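Long-range contacts in PaaX domain-containing protein, C-domain protein (Mycobacterium tuberculosis, PDB 3KFW), which is of unknown function but probably acts as a PaaX-like transcriptional regulator that binds DNA through an N-terminal helix-turn-helix region: residues Arg82-Asn87 with Arg125-Asp130; Trp88-Val93 with Arg142-Arg147. All coordinates share one frame; numbering follows the deposited sequence.

Contact 1 (Arg82-Asn87 with Arg125-Asp130); sequences RAWHGN and RPDNLD
The loop R82-N87 meets R125-D130, the end of strand 122-126 and the turn after it, at its two ends: the CA atoms of R82 and N128 lie 4.9 Å apart, and D127 N donates to N87 O at 3.0 Å with an N-H...O angle of 154°. R82 N closes the other end by donating to N128 O. Between these clamps lies the W84 indole. Its CG is anti to the backbone N (chi1 -174°), which carries the ring back alongside its own loop, where NE1 donates to N87 O at 2.7 Å. N87 O thus accepts two hydrogen bonds, the indole N-H and the D127 amide reaching it from opposite faces of the carbonyl plane. P126 CB approaches the ring obliquely, 3.3 Å from W84 NE1, while G86 N sits over the centre of one indole face. The D127 carboxylate stands almost upright to the ring plane, at 80°, with OD1 beside W84 CD1. The R82 chain bends at chi3, and NH1 makes a weak hydrogen bond to D127 O and another weak one to D130 OD2 at 3.4 Å, the latter part of a salt bridge. N128 donates from ND2 to M200 O, while its CB lies against R82 O and near W84 CD1. Beyond the contact, the W84 ring meets that of W88 nearly at right angles, and P202 touches both W84 and P126. Backbone carbonyls therefore do most of the gripping here, and N87 O, accepting two hydrogen bonds, ties indole, loop and strand end together, whereas the exposed ion pair of R82 and D130, with its weak hydrogen bond, probably adds little.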
loop_
_atom_site.group_PDB
_atom_site.type_symbol
_atom_site.label_atom_id
_atom_site.label_comp_id
_atom_site.label_asym_id
_atom_site.label_seq_id
_atom_site.Cartn_x
_atom_site.Cartn_y
_atom_site.Cartn_z
ATOM N N ARG A 82 -20.705 23.666 6.972
ATOM C CA ARG A 82 -21.597 24.154 5.910
ATOM C C ARG A 82 -22.639 23.072 5.538
ATOM O O ARG A 82 -22.281 21.855 5.511
ATOM C CB ARG A 82 -20.768 24.534 4.664
ATOM C CG ARG A 82 -20.106 25.932 4.708
ATOM C CD ARG A 82 -19.259 26.232 3.449
ATOM N NE ARG A 82 -18.049 25.409 3.380
ATOM C CZ ARG A 82 -17.892 24.330 2.612
ATOM N NH1 ARG A 82 -16.747 23.666 2.646
ATOM N NH2 ARG A 82 -18.866 23.918 1.808
ATOM N N ALA A 83 -23.891 23.490 5.260
ATOM C CA ALA A 83 -24.907 22.588 4.653
ATOM C C ALA A 83 -24.286 21.746 3.531
ATOM O O ALA A 83 -23.555 22.267 2.689
ATOM C CB ALA A 83 -26.103 23.358 4.130
ATOM N N TRP A 84 -24.555 20.449 3.525
ATOM C CA TRP A 84 -23.756 19.533 2.688
ATOM C C TRP A 84 -24.454 19.070 1.409
ATOM O O TRP A 84 -25.657 18.850 1.391
ATOM C CB TRP A 84 -23.278 18.336 3.529
ATOM C CG TRP A 84 -22.340 17.349 2.895
ATOM C CD1 TRP A 84 -21.023 17.542 2.586
ATOM C CD2 TRP A 84 -22.636 15.984 2.556
ATOM N NE1 TRP A 84 -20.471 16.373 2.067
ATOM C CE2 TRP A 84 -21.441 15.407 2.039
ATOM C CE3 TRP A 84 -23.795 15.191 2.640
ATOM C CZ2 TRP A 84 -21.370 14.075 1.625
ATOM C CZ3 TRP A 84 -23.742 13.884 2.201
ATOM C CH2 TRP A 84 -22.532 13.334 1.696
ATOM N N HIS A 85 -23.667 18.902 0.349
ATOM C CA HIS A 85 -24.212 18.595 -0.960
ATOM C C HIS A 85 -23.636 17.355 -1.609
ATOM O O HIS A 85 -23.756 17.196 -2.809
ATOM C CB HIS A 85 -24.115 19.809 -1.877
ATOM C CG HIS A 85 -25.062 20.891 -1.494
ATOM N ND1 HIS A 85 -26.423 20.798 -1.715
ATOM C CD2 HIS A 85 -24.858 22.080 -0.881
ATOM C CE1 HIS A 85 -27.018 21.887 -1.260
ATOM N NE2 HIS A 85 -26.090 22.680 -0.747
ATOM N N GLY A 86 -23.042 16.471 -0.813
ATOM C CA GLY A 86 -22.709 15.102 -1.267
ATOM C C GLY A 86 -21.266 14.876 -1.644
ATOM O O GLY A 86 -20.878 13.752 -2.024
ATOM N N ASN A 87 -20.468 15.940 -1.542
ATOM C CA ASN A 87 -19.082 15.916 -1.960
ATOM C C ASN A 87 -18.142 15.602 -0.814
ATOM O O ASN A 87 -18.401 16.008 0.323
ATOM C CB ASN A 87 -18.680 17.227 -2.600
ATOM C CG ASN A 87 -19.340 17.439 -3.936
ATOM O OD1 ASN A 87 -18.931 16.879 -4.947
ATOM N ND2 ASN A 87 -20.361 18.272 -3.950
ATOM N N ARG A 125 -13.119 12.779 3.700
ATOM C CA ARG A 125 -14.115 13.291 4.632
ATOM C C ARG A 125 -15.090 14.129 3.828
ATOM O O ARG A 125 -14.782 14.499 2.706
ATOM C CB ARG A 125 -13.479 14.106 5.782
ATOM C CG ARG A 125 -12.913 15.443 5.355
ATOM C CD ARG A 125 -13.402 16.555 6.262
ATOM N NE ARG A 125 -13.688 16.009 7.584
ATOM C CZ ARG A 125 -14.891 15.973 8.139
ATOM N NH1 ARG A 125 -15.921 16.459 7.498
ATOM N NH2 ARG A 125 -15.037 15.435 9.332
ATOM N N PRO A 126 -16.296 14.392 4.370
ATOM C CA PRO A 126 -17.218 15.276 3.635
ATOM C C PRO A 126 -16.635 16.685 3.512
ATOM O O PRO A 126 -15.850 17.071 4.352
ATOM C CB PRO A 126 -18.466 15.276 4.507
ATOM C CG PRO A 126 -18.371 14.041 5.338
ATOM C CD PRO A 126 -16.936 13.752 5.543
ATOM N N ASP A 127 -16.999 17.468 2.501
ATOM C CA ASP A 127 -16.364 18.770 2.377
ATOM C C ASP A 127 -17.056 19.864 3.194
ATOM O O ASP A 127 -16.889 21.047 2.886
ATOM C CB ASP A 127 -16.208 19.178 0.911
ATOM C CG ASP A 127 -17.508 19.565 0.275
ATOM O OD1 ASP A 127 -18.548 19.317 0.903
ATOM O OD2 ASP A 127 -17.508 20.130 -0.851
ATOM N N ASN A 128 -17.816 19.470 4.225
ATOM C CA ASN A 128 -18.514 20.411 5.124
ATOM C C ASN A 128 -17.575 21.212 6.069
ATOM O O ASN A 128 -17.941 22.271 6.528
ATOM C CB ASN A 128 -19.643 19.703 5.904
ATOM C CG ASN A 128 -19.120 18.631 6.870
ATOM O OD1 ASN A 128 -18.198 17.887 6.542
ATOM N ND2 ASN A 128 -19.697 18.565 8.065
ATOM N N LEU A 129 -16.391 20.667 6.371
ATOM C CA LEU A 129 -15.256 21.426 6.909
ATOM C C LEU A 129 -14.435 22.018 5.763
ATOM O O LEU A 129 -14.236 21.340 4.743
ATOM C CB LEU A 129 -14.316 20.515 7.719
ATOM C CG LEU A 129 -14.780 19.865 9.023
ATOM C CD1 LEU A 129 -13.616 19.138 9.687
ATOM C CD2 LEU A 129 -15.416 20.933 9.965
ATOM N N ASP A 130 -13.971 23.264 5.952
ATOM C CA ASP A 130 -13.081 24.016 5.039
ATOM C C ASP A 130 -11.610 23.542 5.063
ATOM O O ASP A 130 -10.745 24.213 5.687
ATOM C CB ASP A 130 -13.054 25.496 5.466
ATOM C CG ASP A 130 -14.081 26.366 4.751
ATOM O OD1 ASP A 130 -14.436 27.420 5.326
ATOM O OD2 ASP A 130 -14.515 26.029 3.624
#

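Contact 2 (Trp88-Val93 with Arg142-Arg147); sequences WHMLIV and RMLTAR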
loop_
_atom_site.group_PDB
_atom_site.type_symbol
_atom_site.label_atom_id
_atom_site.label_comp_id
_atom_site.label_asym_id
_atom_site.label_seq_id
_atom_site.Cartn_x
_atom_site.Cartn_y
_atom_site.Cartn_z
ATOM N N TRP A 88 -17.058 14.897 -1.139
ATOM C CA TRP A 88 -16.040 14.523 -0.204
ATOM C C TRP A 88 -14.693 15.143 -0.600
ATOM O O TRP A 88 -14.333 15.188 -1.780
ATOM C CB TRP A 88 -15.892 12.983 -0.216
ATOM C CG TRP A 88 -17.112 12.281 0.297
ATOM C CD1 TRP A 88 -18.327 12.145 -0.351
ATOM C CD2 TRP A 88 -17.256 11.621 1.554
ATOM N NE1 TRP A 88 -19.194 11.437 0.423
ATOM C CE2 TRP A 88 -18.581 11.096 1.597
ATOM C CE3 TRP A 88 -16.396 11.384 2.621
ATOM C CZ2 TRP A 88 -19.079 10.384 2.700
ATOM C CZ3 TRP A 88 -16.862 10.652 3.704
ATOM C CH2 TRP A 88 -18.228 10.178 3.747
ATOM N N HIS A 89 -13.945 15.615 0.387
ATOM C CA HIS A 89 -12.540 15.911 0.186
ATOM C C HIS A 89 -11.775 14.613 0.160
ATOM O O HIS A 89 -12.027 13.739 0.985
ATOM C CB HIS A 89 -12.003 16.818 1.301
ATOM C CG HIS A 89 -12.425 18.251 1.151
ATOM N ND1 HIS A 89 -12.552 19.118 2.225
ATOM C CD2 HIS A 89 -12.766 18.959 0.044
ATOM C CE1 HIS A 89 -12.918 20.300 1.777
ATOM N NE2 HIS A 89 -13.053 20.231 0.462
HETATM N N MSE A 90 -10.825 14.491 -0.762
HETATM C CA MSE A 90 -10.021 13.277 -0.872
HETATM C C MSE A 90 -8.547 13.564 -0.983
HETATM O O MSE A 90 -8.080 14.301 -1.838
HETATM C CB MSE A 90 -10.454 12.473 -2.071
HETATM C CG MSE A 90 -10.151 10.997 -1.924
HETATM SE SE MSE A 90 -11.016 9.993 -3.368
HETATM C CE MSE A 90 -9.314 9.881 -4.279
ATOM N N LEU A 91 -7.787 12.961 -0.108
ATOM C CA LEU A 91 -6.391 13.165 -0.146
ATOM C C LEU A 91 -5.719 11.800 -0.350
ATOM O O LEU A 91 -5.867 10.928 0.463
ATOM C CB LEU A 91 -5.936 13.850 1.146
ATOM C CG LEU A 91 -6.453 15.260 1.461
ATOM C CD1 LEU A 91 -6.014 15.644 2.923
ATOM C CD2 LEU A 91 -5.955 16.280 0.481
ATOM N N ILE A 92 -5.006 11.665 -1.471
ATOM C CA ILE A 92 -4.273 10.487 -1.897
ATOM C C ILE A 92 -2.789 10.720 -1.617
ATOM O O ILE A 92 -2.209 11.645 -2.162
ATOM C CB ILE A 92 -4.414 10.302 -3.460
ATOM C CG1 ILE A 92 -5.863 10.296 -3.899
ATOM C CG2 ILE A 92 -3.717 8.997 -3.955
ATOM C CD1 ILE A 92 -6.638 9.287 -3.173
ATOM N N VAL A 93 -2.158 9.891 -0.801
ATOM C CA VAL A 93 -0.744 10.132 -0.578
ATOM C C VAL A 93 0.081 9.565 -1.727
ATOM O O VAL A 93 -0.102 8.409 -2.105
ATOM C CB VAL A 93 -0.246 9.795 0.881
ATOM C CG1 VAL A 93 -1.369 9.267 1.771
ATOM C CG2 VAL A 93 1.029 8.914 0.887
ATOM N N ARG A 142 -2.318 14.079 -3.474
ATOM C CA ARG A 142 -3.110 14.665 -4.567
ATOM C C ARG A 142 -4.518 14.908 -4.041
ATOM O O ARG A 142 -5.090 14.033 -3.406
ATOM C CB ARG A 142 -3.096 13.786 -5.811
ATOM C CG ARG A 142 -3.820 14.402 -6.971
ATOM C CD ARG A 142 -3.063 14.279 -8.238
ATOM N NE ARG A 142 -3.657 15.143 -9.258
ATOM C CZ ARG A 142 -2.994 15.607 -10.310
ATOM N NH1 ARG A 142 -1.720 15.278 -10.482
ATOM N NH2 ARG A 142 -3.598 16.386 -11.190
HETATM N N MSE A 143 -5.037 16.115 -4.253
HETATM C CA MSE A 143 -6.302 16.526 -3.684
HETATM C C MSE A 143 -7.338 16.318 -4.774
HETATM O O MSE A 143 -7.186 16.810 -5.883
HETATM C CB MSE A 143 -6.239 18.001 -3.242
HETATM C CG MSE A 143 -7.250 18.463 -2.131
HETATM SE SE MSE A 143 -9.189 18.806 -2.583
HETATM C CE MSE A 143 -9.037 20.153 -4.023
ATOM N N LEU A 144 -8.381 15.561 -4.459
ATOM C CA LEU A 144 -9.515 15.409 -5.360
ATOM C C LEU A 144 -10.792 15.683 -4.597
ATOM O O LEU A 144 -10.808 15.699 -3.383
ATOM C CB LEU A 144 -9.556 13.989 -5.938
ATOM C CG LEU A 144 -8.384 13.423 -6.748
ATOM C CD1 LEU A 144 -8.635 11.996 -7.019
ATOM C CD2 LEU A 144 -8.365 14.113 -8.045
ATOM N N THR A 145 -11.872 15.895 -5.322
ATOM C CA THR A 145 -13.216 15.931 -4.746
ATOM C C THR A 145 -13.885 14.651 -5.244
ATOM O O THR A 145 -13.656 14.230 -6.373
ATOM C CB THR A 145 -13.971 17.241 -5.181
ATOM O OG1 THR A 145 -13.181 18.384 -4.820
ATOM C CG2 THR A 145 -15.351 17.372 -4.514
ATOM N N ALA A 146 -14.673 14.000 -4.409
ATOM C CA ALA A 146 -15.377 12.807 -4.886
ATOM C C ALA A 146 -16.775 12.667 -4.360
ATOM O O ALA A 146 -17.141 13.291 -3.353
ATOM C CB ALA A 146 -14.590 11.525 -4.560
ATOM N N ARG A 147 -17.539 11.805 -5.012
ATOM C CA ARG A 147 -18.801 11.384 -4.430
ATOM C C ARG A 147 -19.103 9.878 -4.437
ATOM O O ARG A 147 -18.747 9.149 -5.370
ATOM C CB ARG A 147 -19.990 12.214 -4.985
ATOM C CG ARG A 147 -19.802 12.731 -6.405
ATOM C CD ARG A 147 -21.108 13.383 -6.932
ATOM N NE ARG A 147 -21.283 14.659 -6.278
ATOM C CZ ARG A 147 -22.379 15.062 -5.652
ATOM N NH1 ARG A 147 -22.371 16.240 -5.077
ATOM N NH2 ARG A 147 -23.468 14.318 -5.614
#
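M90 and L144 face each other as a hydrogen-bonded pair at the middle of the antiparallel ladder joining W88-V93 to R142-R147, and the selenomethionine side chain of M90 rises from the sheet beside that of L144. Its CB lies 3.5 Å from L144 O, the acceptor of the M90 amide. With CG anti to the backbone N (chi1 -154°), the chain extends until SE comes 4.1 Å from A146 CB. A bend at chi3 then turns CE to L144 CD1, at 3.5 Å, although the modelled place of CE, and so this last contact, is less certain. On this face W88 brings its ring edge to A146 O, which also accepts from W88 N. The other face carries H89, L91, M143 and T145: L91 CD2 packs on M143 CG, and M143 SE stands obliquely to the H89 ring, 5.2 Å from its centroid. Six backbone hydrogen bonds, two each at the W88-A146, M90-L144 and I92-R142 pairs, run the length of the ladder. T145-R147 pair in turn with a strand of the second subunit, whose M90 packs on this M90. The chemistry is that of an antiparallel ladder with its amides paired and mostly apolar side chains on the M90 face; the sheet continues into the second subunit, where R142 adds salt bridges to D148 and D153 of that subunit.

Overall arrangement
From the N terminus, the chain leaves helix 64-77 through the loop 82-87 and enters strand 88-93 directly. Helix 100-112 and the hairpin of strands 116-119 and 122-126 follow, and contact 1 closes this excursion at 125-130. Strand 141-147 then returns to the opposite edge of strand 88-93, where contact 2 closes a second loop. Their segments alternate, so the closures cross rather than nest. Strand 88-93 lies between 122-126 and 141-147, within the Cas2-like central domain. The contact centres are 12 Å apart. R147 NH1 to H85 O ties the entry loop to strand 141-147, and R125 N to H89 O joins strand 122-126 to strand 88-93; both are probable hydrogen bonds.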